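Local coordinates for PH1570-like domain-containing protein (PDB 2HQ4) that is of unknown function, a hypothetical protein from the archaeon Pyrococcus horikoshii that gives its name to the PH1570 family, at residues A[32-37]-A[41-46]. Numbering follows the deposited sequence.
Sequences VKFYGN and KVLLAM
Leu43 reaches from helix 40-55 to two residues of strand 30-36 at once, a compact example of how a helix packs on the face of a sheet. Its branch carbon CG lies 4.0 Å from CG1 of Val32, and its methyl CD2 sits 3.8 Å from CD1 of Phe34, near the plane of the ring and at its edge. Phe34 has CG between its own backbone N and carbonyl carbon (chi1 72°), and the CD1-CE1 edge of its ring meets that methyl. One helical turn on, Met46 bends at chi3 (71°) and brings CE to 3.9 Å from Val32 CG1, so a single valine methyl is shared by leucine and methionine. All four side chains are buried and their contacts entirely apolar. Ile154 of helix 150-155 touches both Val32 and Met46, and Trp70 of helix 61-70 packs on Leu43. Beyond Phe34 the contact opens out: a short loop joins strand and helix, and Gly36 and Asn37 are exposed, while Lys41 is partly so. With the segment axes 10.1 Å apart at closest approach and running nearly antiparallel (165°), this is the hydrophobic layer of a beta-alpha connection through a short loop, in which a helix folds back over the antiparallel sheet containing the strand it follows.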
ATOM      1  N   VAL A  32      -5.645  -3.770  -2.066  1.00 18.23           N
ATOM      2  CA  VAL A  32      -5.007  -2.844  -1.133  1.00 17.42           C
ATOM      3  C   VAL A  32      -5.822  -1.538  -1.065  1.00 17.63           C
ATOM      4  O   VAL A  32      -6.340  -1.077  -2.090  1.00 16.66           O
ATOM      5  CB  VAL A  32      -3.493  -2.594  -1.484  1.00 17.71           C
ATOM      6  CG1 VAL A  32      -3.293  -2.070  -2.945  1.00 19.65           C
ATOM      7  CG2 VAL A  32      -2.794  -1.657  -0.408  1.00 17.70           C
ATOM      8  N   LYS A  33      -5.964  -0.991   0.136  1.00 16.91           N
ATOM      9  CA  LYS A  33      -6.535   0.349   0.319  1.00 18.40           C
ATOM     10  C   LYS A  33      -5.612   1.087   1.282  1.00 17.45           C
ATOM     11  O   LYS A  33      -4.900   0.463   2.060  1.00 17.10           O
ATOM     12  CB  LYS A  33      -7.955   0.246   0.909  1.00 17.33           C
ATOM     13  CG  LYS A  33      -9.051  -0.291  -0.053  1.00 22.39           C
ATOM     14  CD  LYS A  33     -10.456  -0.471   0.588  1.00 23.07           C
ATOM     15  CE  LYS A  33     -10.453  -1.311   1.864  1.00 28.77           C
ATOM     16  NZ  LYS A  33     -11.843  -1.569   2.505  1.00 31.27           N
ATOM     17  N   PHE A  34      -5.589   2.417   1.222  1.00 16.90           N
ATOM     18  CA  PHE A  34      -4.722   3.183   2.127  1.00 16.44           C
ATOM     19  C   PHE A  34      -5.528   4.255   2.807  1.00 16.86           C
ATOM     20  O   PHE A  34      -6.579   4.683   2.285  1.00 16.17           O
ATOM     21  CB  PHE A  34      -3.515   3.796   1.382  1.00 15.84           C
ATOM     22  CG  PHE A  34      -3.868   4.936   0.494  1.00 17.58           C
ATOM     23  CD1 PHE A  34      -4.147   4.716  -0.848  1.00 18.78           C
ATOM     24  CD2 PHE A  34      -3.912   6.264   1.006  1.00 16.66           C
ATOM     25  CE1 PHE A  34      -4.483   5.778  -1.716  1.00 20.17           C
ATOM     26  CE2 PHE A  34      -4.293   7.329   0.153  1.00 20.13           C
ATOM     27  CZ  PHE A  34      -4.553   7.083  -1.216  1.00 19.21           C
ATOM     28  N   TYR A  35      -5.060   4.636   3.999  1.00 17.31           N
ATOM     29  CA  TYR A  35      -5.728   5.651   4.867  1.00 18.01           C
ATOM     30  C   TYR A  35      -4.639   6.579   5.372  1.00 17.72           C
ATOM     31  O   TYR A  35      -3.503   6.177   5.478  1.00 18.83           O
ATOM     32  CB  TYR A  35      -6.488   4.943   6.022  1.00 17.11           C
ATOM     33  CG  TYR A  35      -7.559   4.090   5.398  1.00 17.40           C
ATOM     34  CD1 TYR A  35      -8.786   4.652   5.048  1.00 17.79           C
ATOM     35  CD2 TYR A  35      -7.304   2.760   5.052  1.00 17.31           C
ATOM     36  CE1 TYR A  35      -9.751   3.902   4.374  1.00 19.07           C
ATOM     37  CE2 TYR A  35      -8.263   2.008   4.350  1.00 17.41           C
ATOM     38  CZ  TYR A  35      -9.481   2.583   4.072  1.00 18.32           C
ATOM     39  OH  TYR A  35     -10.437   1.861   3.405  1.00 18.64           O
ATOM     40  N   GLY A  36      -4.950   7.839   5.638  1.00 19.19           N
ATOM     41  CA  GLY A  36      -3.954   8.719   6.181  1.00 20.28           C
ATOM     42  C   GLY A  36      -3.360   9.545   5.069  1.00 21.07           C
ATOM     43  O   GLY A  36      -4.107  10.045   4.207  1.00 22.10           O
ATOM     44  N   ASN A  37      -2.034   9.670   5.042  1.00 19.17           N
ATOM     45  CA  ASN A  37      -1.406  10.437   3.960  1.00 20.22           C
ATOM     46  C   ASN A  37      -1.487   9.725   2.586  1.00 20.88           C
ATOM     47  O   ASN A  37      -1.683   8.526   2.538  1.00 19.22           O
ATOM     48  CB  ASN A  37       0.015  10.827   4.336  1.00 20.05           C
ATOM     49  CG  ASN A  37       0.045  11.893   5.480  1.00 24.34           C
ATOM     50  OD1 ASN A  37       0.842  11.810   6.440  1.00 28.32           O
ATOM     51  ND2 ASN A  37      -0.839  12.870   5.373  1.00 23.94           N
ATOM     52  N   LYS A  41       0.940   6.969  -5.420  1.00 19.16           N
ATOM     53  CA  LYS A  41       2.097   6.583  -6.225  1.00 21.29           C
ATOM     54  C   LYS A  41       2.675   5.194  -5.837  1.00 19.76           C
ATOM     55  O   LYS A  41       3.238   4.496  -6.664  1.00 18.32           O
ATOM     56  CB  LYS A  41       3.189   7.678  -6.171  1.00 23.25           C
ATOM     57  CG  LYS A  41       2.826   8.987  -6.941  1.00 22.74           C
ATOM     58  CD  LYS A  41       4.060   9.917  -6.969  1.00 26.24           C
ATOM     59  CE  LYS A  41       3.712  11.324  -7.513  1.00 31.86           C
ATOM     60  NZ  LYS A  41       4.971  12.147  -7.547  1.00 34.57           N
ATOM     61  N   VAL A  42       2.586   4.829  -4.559  1.00 18.87           N
ATOM     62  CA  VAL A  42       2.920   3.447  -4.160  1.00 17.90           C
ATOM     63  C   VAL A  42       1.977   2.462  -4.876  1.00 17.70           C
ATOM     64  O   VAL A  42       2.415   1.448  -5.437  1.00 17.17           O
ATOM     65  CB  VAL A  42       2.823   3.257  -2.602  1.00 18.45           C
ATOM     66  CG1 VAL A  42       3.126   1.785  -2.220  1.00 18.04           C
ATOM     67  CG2 VAL A  42       3.791   4.213  -1.923  1.00 17.90           C
ATOM     68  N   LEU A  43       0.689   2.781  -4.920  1.00 17.13           N
ATOM     69  CA  LEU A  43      -0.258   1.886  -5.581  1.00 17.65           C
ATOM     70  C   LEU A  43       0.035   1.802  -7.099  1.00 17.06           C
ATOM     71  O   LEU A  43       0.013   0.710  -7.713  1.00 14.95           O
ATOM     72  CB  LEU A  43      -1.690   2.333  -5.257  1.00 17.66           C
ATOM     73  CG  LEU A  43      -2.328   1.660  -4.007  1.00 18.93           C
ATOM     74  CD1 LEU A  43      -1.473   1.727  -2.745  1.00 22.04           C
ATOM     75  CD2 LEU A  43      -3.660   2.309  -3.799  1.00 22.08           C
ATOM     76  N   LEU A  44       0.367   2.943  -7.704  1.00 17.39           N
ATOM     77  CA  LEU A  44       0.761   2.973  -9.132  1.00 17.77           C
ATOM     78  C   LEU A  44       1.960   2.098  -9.407  1.00 17.36           C
ATOM     79  O   LEU A  44       1.988   1.332 -10.392  1.00 18.76           O
ATOM     80  CB  LEU A  44       1.110   4.411  -9.580  1.00 18.12           C
ATOM     81  CG  LEU A  44      -0.090   5.325  -9.690  1.00 20.16           C
ATOM     82  CD1 LEU A  44       0.364   6.800  -9.995  1.00 21.09           C
ATOM     83  CD2 LEU A  44      -0.938   4.789 -10.825  1.00 22.16           C
ATOM     84  N   ALA A  45       2.961   2.186  -8.538  1.00 17.03           N
ATOM     85  CA  ALA A  45       4.149   1.347  -8.694  1.00 16.72           C
ATOM     86  C   ALA A  45       3.810  -0.143  -8.563  1.00 17.23           C
ATOM     87  O   ALA A  45       4.352  -0.977  -9.297  1.00 18.26           O
ATOM     88  CB  ALA A  45       5.213   1.762  -7.671  1.00 16.90           C
ATOM     89  N   MET A  46       2.920  -0.483  -7.632  1.00 15.39           N
ATOM     90  CA  MET A  46       2.476  -1.888  -7.486  1.00 15.48           C
ATOM     91  C   MET A  46       1.787  -2.399  -8.760  1.00 16.84           C
ATOM     92  O   MET A  46       1.986  -3.554  -9.144  1.00 17.35           O
ATOM     93  CB  MET A  46       1.489  -2.009  -6.285  1.00 15.08           C
ATOM     94  CG  MET A  46       2.138  -1.749  -4.864  1.00 16.03           C
ATOM     95  SD  MET A  46       0.928  -1.569  -3.524  1.00  8.38           S
ATOM     96  CE  MET A  46       0.361  -3.287  -3.433  1.00 18.85           C
TER